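Long-range contact in Cro protein (Xylella fastidiosa, PDB 3BD1), which probably binds operator DNA through a helix-turn-helix and acts as a transcription factor of a putative prophage element: residues R34-E46 against V53-A65. Residues are numbered along the deposited sequence; the frame is centred on the assembly and turned at random.
Sequences RGRVPAERCIDIE and VICRELRPDVFGA. With GOL (glycerol), chain D.
Arg59 reaches across to the loop ahead of helix 42-48, where NH1 donates in the carbonyl plane to Val37 O (2.9 Å, N-H...O angle 154°). The same nitrogen also donates to O1 of a glycerol, probably from crystallisation, which accepts from Ala39 N as well. NE and NH2 grip Asp61 side-on, one to each carboxylate oxygen, so all three guanidinium nitrogens are engaged. Arg36 CG and Val62 CG2 pack on opposite guanidinium faces, both offset toward the rim, while the in-plane bonds to Val37 O and Asp61 fix its orientation. One water bridges the backbones, accepting from Val37 N and donating to Leu58 O.

At the far end Glu46, extended with CG anti to the backbone N (chi1 179°), brings OE1 to Cys55 N at 3.0 Å, satisfying an amide in the first turn of helix 55-58. Between these polar ends, Cys42 SG meets Arg59 CG at 3.5 Å, Cys42 CB meets Phe63 CE1 at 3.6 Å, and Ile45 CG2 touches Val53 CG2 and Leu58 CD1. Phe63 also meets Phe63 of the second subunit. Pairing with Asp61 probably lets buried Arg59 keep its charge at little cost, and the helix N-terminus probably favours ionised Glu46.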
ATOM      1  N   ARG A  34       6.542 -10.005   8.897  1.00 39.57           N
ATOM      2  CA  ARG A  34       6.749 -10.480  10.258  1.00 41.12           C
ATOM      3  C   ARG A  34       5.870  -9.746  11.263  1.00 39.43           C
ATOM      4  O   ARG A  34       5.852 -10.096  12.445  1.00 43.96           O
ATOM      5  CB  ARG A  34       8.232 -10.449  10.615  1.00 43.39           C
ATOM      6  CG  ARG A  34       8.711  -9.090  11.040  1.00 43.23           C
ATOM      7  CD  ARG A  34      10.209  -8.913  10.885  1.00 47.01           C
ATOM      8  NE  ARG A  34      10.552  -7.638  11.511  1.00 38.97           N
ATOM      9  CZ  ARG A  34      11.729  -7.032  11.458  1.00 39.60           C
ATOM     10  NH1 ARG A  34      12.743  -7.556  10.779  1.00 46.80           N
ATOM     11  NH2 ARG A  34      11.853  -5.880  12.097  1.00 35.38           N
ATOM     12  N   GLY A  35       5.132  -8.749  10.781  1.00 38.30           N
ATOM     13  CA  GLY A  35       4.183  -7.998  11.607  1.00 36.44           C
ATOM     14  C   GLY A  35       4.871  -7.126  12.638  1.00 35.59           C
ATOM     15  O   GLY A  35       4.344  -6.881  13.719  1.00 36.91           O
ATOM     16  N   ARG A  36       6.070  -6.644  12.332  1.00 30.11           N
ATOM     17  CA  ARG A  36       6.821  -5.922  13.354  1.00 31.52           C
ATOM     18  C   ARG A  36       7.847  -4.989  12.728  1.00 25.14           C
ATOM     19  O   ARG A  36       8.784  -5.445  12.066  1.00 27.16           O
ATOM     20  CB  ARG A  36       7.591  -6.917  14.233  1.00 30.71           C
ATOM     21  CG  ARG A  36       8.363  -6.319  15.404  1.00 35.11           C
ATOM     22  CD  ARG A  36       9.153  -7.361  16.181  1.00 42.66           C
ATOM     23  NE  ARG A  36      10.426  -7.731  15.559  1.00 49.31           N
ATOM     24  CZ  ARG A  36      10.697  -8.894  14.968  1.00 58.03           C
ATOM     25  NH1 ARG A  36       9.794  -9.864  14.894  1.00 60.10           N
ATOM     26  NH2 ARG A  36      11.897  -9.100  14.439  1.00 53.07           N
ATOM     27  N   VAL A  37       7.667  -3.695  12.969  1.00 21.37           N
ATOM     28  CA  VAL A  37       8.659  -2.718  12.579  1.00 19.42           C
ATOM     29  C   VAL A  37       9.725  -2.689  13.675  1.00 18.87           C
ATOM     30  O   VAL A  37       9.438  -2.910  14.853  1.00 19.73           O
ATOM     31  CB  VAL A  37       8.087  -1.294  12.295  1.00 21.71           C
ATOM     32  CG1 VAL A  37       6.885  -1.396  11.357  1.00 23.09           C
ATOM     33  CG2 VAL A  37       7.704  -0.477  13.504  1.00 25.73           C
ATOM     34  N   PRO A  38      10.968  -2.394  13.292  1.00 20.98           N
ATOM     35  CA  PRO A  38      12.012  -2.217  14.301  1.00 19.53           C
ATOM     36  C   PRO A  38      11.674  -1.102  15.301  1.00 20.16           C
ATOM     37  O   PRO A  38      11.145  -0.059  14.917  1.00 18.92           O
ATOM     38  CB  PRO A  38      13.225  -1.805  13.461  1.00 23.34           C
ATOM     39  CG  PRO A  38      12.972  -2.292  12.111  1.00 25.89           C
ATOM     40  CD  PRO A  38      11.481  -2.199  11.927  1.00 22.13           C
ATOM     41  N   ALA A  39      11.993  -1.309  16.577  1.00 20.46           N
ATOM     42  CA  ALA A  39      11.620  -0.370  17.626  1.00 17.93           C
ATOM     43  C   ALA A  39      12.245   0.981  17.286  1.00 17.44           C
ATOM     44  O   ALA A  39      11.621   2.021  17.525  1.00 18.01           O
ATOM     45  CB  ALA A  39      12.094  -0.865  19.025  1.00 19.18           C
ATOM     46  N   GLU A  40      13.466   0.961  16.757  1.00 18.51           N
ATOM     47  CA  GLU A  40      14.199   2.207  16.515  1.00 18.61           C
ATOM     48  C   GLU A  40      13.705   2.996  15.308  1.00 21.24           C
ATOM     49  O   GLU A  40      14.213   4.104  15.039  1.00 21.73           O
ATOM     50  CB  GLU A  40      15.685   1.934  16.351  1.00 20.80           C
ATOM     51  CG  GLU A  40      16.078   1.192  15.099  1.00 23.27           C
ATOM     52  CD  GLU A  40      16.023  -0.318  15.186  1.00 42.10           C
ATOM     53  OE1 GLU A  40      16.642  -0.897  14.267  1.00 37.78           O
ATOM     54  OE2 GLU A  40      15.398  -0.890  16.115  1.00 33.34           O
ATOM     55  N   ARG A  41      12.722   2.442  14.604  1.00 18.72           N
ATOM     56  CA  ARG A  41      12.096   3.163  13.494  1.00 18.38           C
ATOM     57  C   ARG A  41      10.697   3.677  13.794  1.00 17.79           C
ATOM     58  O   ARG A  41      10.088   4.350  12.957  1.00 17.74           O
ATOM     59  CB  ARG A  41      12.110   2.356  12.196  1.00 23.00           C
ATOM     60  CG  ARG A  41      13.500   1.960  11.647  1.00 26.95           C
ATOM     61  CD  ARG A  41      14.601   3.015  11.849  1.00 32.04           C
ATOM     62  NE  ARG A  41      14.314   4.260  11.144  1.00 26.87           N
ATOM     63  CZ  ARG A  41      14.599   4.455   9.860  1.00 28.38           C
ATOM     64  NH1 ARG A  41      15.180   3.503   9.139  1.00 32.78           N
ATOM     65  NH2 ARG A  41      14.295   5.614   9.309  1.00 30.24           N
ATOM     66  N   CYS A  42      10.163   3.366  14.978  1.00 16.72           N
ATOM     67  CA  CYS A  42       8.771   3.748  15.247  1.00 15.53           C
ATOM     68  C   CYS A  42       8.546   5.273  15.270  1.00 15.75           C
ATOM     69  O   CYS A  42       7.564   5.736  14.673  1.00 15.37           O
ATOM     70  CB  CYS A  42       8.280   3.128  16.554  1.00 16.79           C
ATOM     71  SG  CYS A  42       8.062   1.335  16.383  1.00 19.00           S
ATOM     72  N   ILE A  43       9.400   6.016  15.979  1.00 15.45           N
ATOM     73  CA  ILE A  43       9.252   7.481  15.984  1.00 15.30           C
ATOM     74  C   ILE A  43       9.332   8.022  14.564  1.00 14.73           C
ATOM     75  O   ILE A  43       8.576   8.917  14.202  1.00 14.87           O
ATOM     76  CB  ILE A  43      10.248   8.200  16.908  1.00 16.86           C
ATOM     77  CG1 ILE A  43       9.908   7.955  18.376  1.00 19.91           C
ATOM     78  CG2 ILE A  43      10.243   9.720  16.682  1.00 22.29           C
ATOM     79  CD1 ILE A  43      10.875   8.582  19.376  1.00 24.88           C
ATOM     80  N   ASP A  44      10.246   7.484  13.770  1.00 15.03           N
ATOM     81  CA  ASP A  44      10.406   7.964  12.395  1.00 13.55           C
ATOM     82  C   ASP A  44       9.109   7.748  11.621  1.00 13.15           C
ATOM     83  O   ASP A  44       8.693   8.621  10.869  1.00 14.05           O
ATOM     84  CB  ASP A  44      11.554   7.233  11.716  1.00 16.05           C
ATOM     85  CG  ASP A  44      12.906   7.540  12.330  1.00 21.64           C
ATOM     86  OD1 ASP A  44      13.072   8.668  12.840  1.00 23.56           O
ATOM     87  OD2 ASP A  44      13.765   6.637  12.285  1.00 25.02           O
ATOM     88  N   ILE A  45       8.494   6.583  11.800  1.00 13.73           N
ATOM     89  CA  ILE A  45       7.248   6.295  11.091  1.00 12.37           C
ATOM     90  C   ILE A  45       6.137   7.236  11.559  1.00 11.08           C
ATOM     91  O   ILE A  45       5.352   7.759  10.745  1.00 11.71           O
ATOM     92  CB  ILE A  45       6.833   4.800  11.222  1.00 13.31           C
ATOM     93  CG1 ILE A  45       7.869   3.885  10.546  1.00 15.80           C
ATOM     94  CG2 ILE A  45       5.401   4.610  10.715  1.00 14.87           C
ATOM     95  CD1 ILE A  45       7.746   2.399  10.915  1.00 20.25           C
ATOM     96  N   GLU A  46       6.052   7.416  12.875  1.00 11.61           N
ATOM     97  CA  GLU A  46       5.063   8.347  13.418  1.00 11.91           C
ATOM     98  C   GLU A  46       5.256   9.749  12.796  1.00 12.32           C
ATOM     99  O   GLU A  46       4.282  10.426  12.447  1.00 13.16           O
ATOM    100  CB  GLU A  46       5.153   8.435  14.933  1.00 12.81           C
ATOM    101  CG  GLU A  46       4.171   9.392  15.547  1.00 14.95           C
ATOM    102  CD  GLU A  46       4.177   9.402  17.053  1.00 19.85           C
ATOM    103  OE1 GLU A  46       4.260   8.345  17.698  1.00 16.78           O
ATOM    104  OE2 GLU A  46       4.062  10.504  17.608  1.00 31.23           O
ATOM    105  N   VAL A  53      -0.154   7.053  12.178  1.00 13.30           N
ATOM    106  CA  VAL A  53       0.101   5.970  13.128  1.00 12.23           C
ATOM    107  C   VAL A  53       1.037   6.519  14.164  1.00 13.72           C
ATOM    108  O   VAL A  53       1.844   7.424  13.907  1.00 17.20           O
ATOM    109  CB  VAL A  53       0.687   4.738  12.476  1.00 19.43           C
ATOM    110  CG1 VAL A  53      -0.305   4.155  11.461  1.00 24.20           C
ATOM    111  CG2 VAL A  53       2.010   4.966  11.875  1.00 21.10           C
ATOM    112  N   ILE A  54       0.912   5.976  15.367  1.00 13.13           N
ATOM    113  CA  ILE A  54       1.759   6.351  16.483  1.00 13.04           C
ATOM    114  C   ILE A  54       2.545   5.162  16.983  1.00 12.64           C
ATOM    115  O   ILE A  54       2.234   4.016  16.699  1.00 14.46           O
ATOM    116  CB  ILE A  54       0.985   7.045  17.615  1.00 15.39           C
ATOM    117  CG1 ILE A  54      -0.030   6.099  18.249  1.00 18.12           C
ATOM    118  CG2 ILE A  54       0.325   8.314  17.073  1.00 18.31           C
ATOM    119  CD1 ILE A  54      -0.601   6.674  19.529  1.00 23.35           C
ATOM    120  N   CYS A  55       3.589   5.451  17.756  1.00 14.52           N
ATOM    121  CA  CYS A  55       4.523   4.437  18.217  1.00 14.85           C
ATOM    122  C   CYS A  55       3.801   3.273  18.915  1.00 15.40           C
ATOM    123  O   CYS A  55       4.124   2.123  18.667  1.00 15.98           O
ATOM    124  CB  CYS A  55       5.549   5.054  19.193  1.00 16.55           C
ATOM    125  SG  CYS A  55       6.732   6.114  18.344  1.00 18.99           S
ATOM    126  N   ARG A  56       2.825   3.568  19.763  1.00 15.14           N
ATOM    127  CA  ARG A  56       2.118   2.519  20.526  1.00 14.64           C
ATOM    128  C   ARG A  56       1.324   1.601  19.616  1.00 15.51           C
ATOM    129  O   ARG A  56       1.103   0.440  19.959  1.00 18.99           O
ATOM    130  CB  ARG A  56       1.215   3.199  21.550  1.00 18.90           C
ATOM    131  CG  ARG A  56       0.237   2.379  22.310  1.00 22.53           C
ATOM    132  CD  ARG A  56       0.914   1.459  23.284  1.00 27.14           C
ATOM    133  NE  ARG A  56      -0.118   0.626  23.912  1.00 22.65           N
ATOM    134  CZ  ARG A  56       0.011   0.020  25.086  1.00 27.86           C
ATOM    135  NH1 ARG A  56       1.136   0.127  25.779  1.00 30.11           N
ATOM    136  NH2 ARG A  56      -0.991  -0.712  25.557  1.00 31.16           N
ATOM    137  N   GLU A  57       0.898   2.092  18.459  1.00 14.96           N
ATOM    138  CA  GLU A  57       0.202   1.255  17.508  1.00 15.88           C
ATOM    139  C   GLU A  57       1.156   0.342  16.781  1.00 14.60           C
ATOM    140  O   GLU A  57       0.792  -0.785  16.422  1.00 17.63           O
ATOM    141  CB  GLU A  57      -0.606   2.095  16.517  1.00 15.84           C
ATOM    142  CG  GLU A  57      -1.714   2.908  17.170  1.00 16.59           C
ATOM    143  CD  GLU A  57      -2.323   4.005  16.323  1.00 21.42           C
ATOM    144  OE1 GLU A  57      -1.668   4.579  15.461  1.00 20.49           O
ATOM    145  OE2 GLU A  57      -3.498   4.357  16.506  1.00 31.51           O
ATOM    146  N   LEU A  58       2.373   0.833  16.545  1.00 15.14           N
ATOM    147  CA  LEU A  58       3.377   0.044  15.853  1.00 15.27           C
ATOM    148  C   LEU A  58       3.988  -1.035  16.733  1.00 17.15           C
ATOM    149  O   LEU A  58       4.173  -2.175  16.313  1.00 17.84           O
ATOM    150  CB  LEU A  58       4.460   0.976  15.283  1.00 16.01           C
ATOM    151  CG  LEU A  58       4.026   1.900  14.140  1.00 16.25           C
ATOM    152  CD1 LEU A  58       5.003   3.114  14.087  1.00 17.94           C
ATOM    153  CD2 LEU A  58       3.930   1.144  12.836  1.00 20.18           C
ATOM    154  N   ARG A  59       4.308  -0.681  17.970  1.00 15.80           N
ATOM    155  CA  ARG A  59       5.009  -1.589  18.870  1.00 15.00           C
ATOM    156  C   ARG A  59       4.427  -1.422  20.261  1.00 16.31           C
ATOM    157  O   ARG A  59       5.011  -0.798  21.151  1.00 17.21           O
ATOM    158  CB  ARG A  59       6.531  -1.399  18.849  1.00 16.25           C
ATOM    159  CG  ARG A  59       7.211  -1.820  17.550  1.00 16.81           C
ATOM    160  CD  ARG A  59       7.157  -3.336  17.290  1.00 18.11           C
ATOM    161  NE  ARG A  59       7.760  -4.094  18.382  1.00 18.92           N
ATOM    162  CZ  ARG A  59       9.061  -4.339  18.485  1.00 20.25           C
ATOM    163  NH1 ARG A  59       9.890  -3.902  17.546  1.00 20.30           N
ATOM    164  NH2 ARG A  59       9.549  -5.010  19.512  1.00 22.81           N
ATOM    165  N   PRO A  60       3.253  -2.029  20.490  1.00 17.11           N
ATOM    166  CA  PRO A  60       2.643  -1.933  21.806  1.00 17.43           C
ATOM    167  C   PRO A  60       3.432  -2.615  22.922  1.00 17.18           C
ATOM    168  O   PRO A  60       3.184  -2.307  24.082  1.00 22.86           O
ATOM    169  CB  PRO A  60       1.262  -2.568  21.637  1.00 20.15           C
ATOM    170  CG  PRO A  60       1.270  -3.192  20.351  1.00 23.67           C
ATOM    171  CD  PRO A  60       2.424  -2.752  19.517  1.00 18.15           C
ATOM    172  N   ASP A  61       4.329  -3.517  22.542  1.00 18.10           N
ATOM    173  CA  ASP A  61       5.239  -4.172  23.459  1.00 19.47           C
ATOM    174  C   ASP A  61       6.405  -3.291  23.898  1.00 19.90           C
ATOM    175  O   ASP A  61       7.130  -3.695  24.812  1.00 23.72           O
ATOM    176  CB  ASP A  61       5.800  -5.441  22.820  1.00 21.87           C
ATOM    177  CG  ASP A  61       6.464  -5.248  21.474  1.00 23.60           C
ATOM    178  OD1 ASP A  61       5.989  -4.436  20.653  1.00 23.34           O
ATOM    179  OD2 ASP A  61       7.455  -5.980  21.249  1.00 28.45           O
ATOM    180  N   VAL A  62       6.587  -2.136  23.251  1.00 18.12           N
ATOM    181  CA  VAL A  62       7.689  -1.224  23.535  1.00 17.03           C
ATOM    182  C   VAL A  62       7.177   0.081  24.151  1.00 17.64           C
ATOM    183  O   VAL A  62       7.756   0.573  25.116  1.00 20.25           O
ATOM    184  CB  VAL A  62       8.496  -0.947  22.241  1.00 17.73           C
ATOM    185  CG1 VAL A  62       9.541   0.174  22.465  1.00 18.73           C
ATOM    186  CG2 VAL A  62       9.122  -2.231  21.717  1.00 18.30           C
ATOM    187  N   PHE A  63       6.112   0.659  23.601  1.00 17.89           N
ATOM    188  CA  PHE A  63       5.669   1.989  23.985  1.00 18.41           C
ATOM    189  C   PHE A  63       4.491   1.948  24.925  1.00 23.55           C
ATOM    190  O   PHE A  63       3.763   0.966  24.976  1.00 26.83           O
ATOM    191  CB  PHE A  63       5.375   2.826  22.735  1.00 19.87           C
ATOM    192  CG  PHE A  63       6.581   3.048  21.875  1.00 17.55           C
ATOM    193  CD1 PHE A  63       6.888   2.189  20.836  1.00 18.86           C
ATOM    194  CD2 PHE A  63       7.420   4.116  22.148  1.00 19.88           C
ATOM    195  CE1 PHE A  63       8.016   2.397  20.051  1.00 17.84           C
ATOM    196  CE2 PHE A  63       8.529   4.323  21.363  1.00 19.36           C
ATOM    197  CZ  PHE A  63       8.850   3.472  20.323  1.00 18.93           C
ATOM    198  N   GLY A  64       4.322   3.016  25.685  1.00 22.78           N
ATOM    199  CA  GLY A  64       3.326   3.087  26.749  1.00 27.47           C
ATOM    200  C   GLY A  64       2.028   3.632  26.202  1.00 28.81           C
ATOM    201  O   GLY A  64       1.969   4.209  25.117  1.00 30.24           O
ATOM    202  N   ALA A  65       0.978   3.421  26.987  1.00 36.38           N
ATOM    203  CA  ALA A  65      -0.386   3.759  26.603  1.00 41.77           C
ATOM    204  C   ALA A  65      -0.734   5.129  27.176  1.00 49.34           C
ATOM    205  O   ALA A  65       0.099   6.039  27.173  1.00 54.56           O
ATOM    206  CB  ALA A  65      -1.346   2.699  27.125  1.00 43.32           C
TER
HETATM  207  C1  GOL D 156      13.451  -4.839  18.383  1.00 25.17           C
HETATM  208  O1  GOL D 156      12.832  -4.027  17.414  1.00 23.18           O
HETATM  209  C2  GOL D 156      14.058  -4.316  19.678  1.00 40.86           C
HETATM  210  O2  GOL D 156      13.152  -3.356  20.172  1.00 79.12           O
HETATM  211  C3  GOL D 156      15.513  -3.854  19.750  1.00 27.05           C
HETATM  212  O3  GOL D 156      15.596  -3.099  18.557  0.50 45.25           O
HETATM  213  O   HOH W   1       5.060  -3.002  13.962  1.00 30.42           O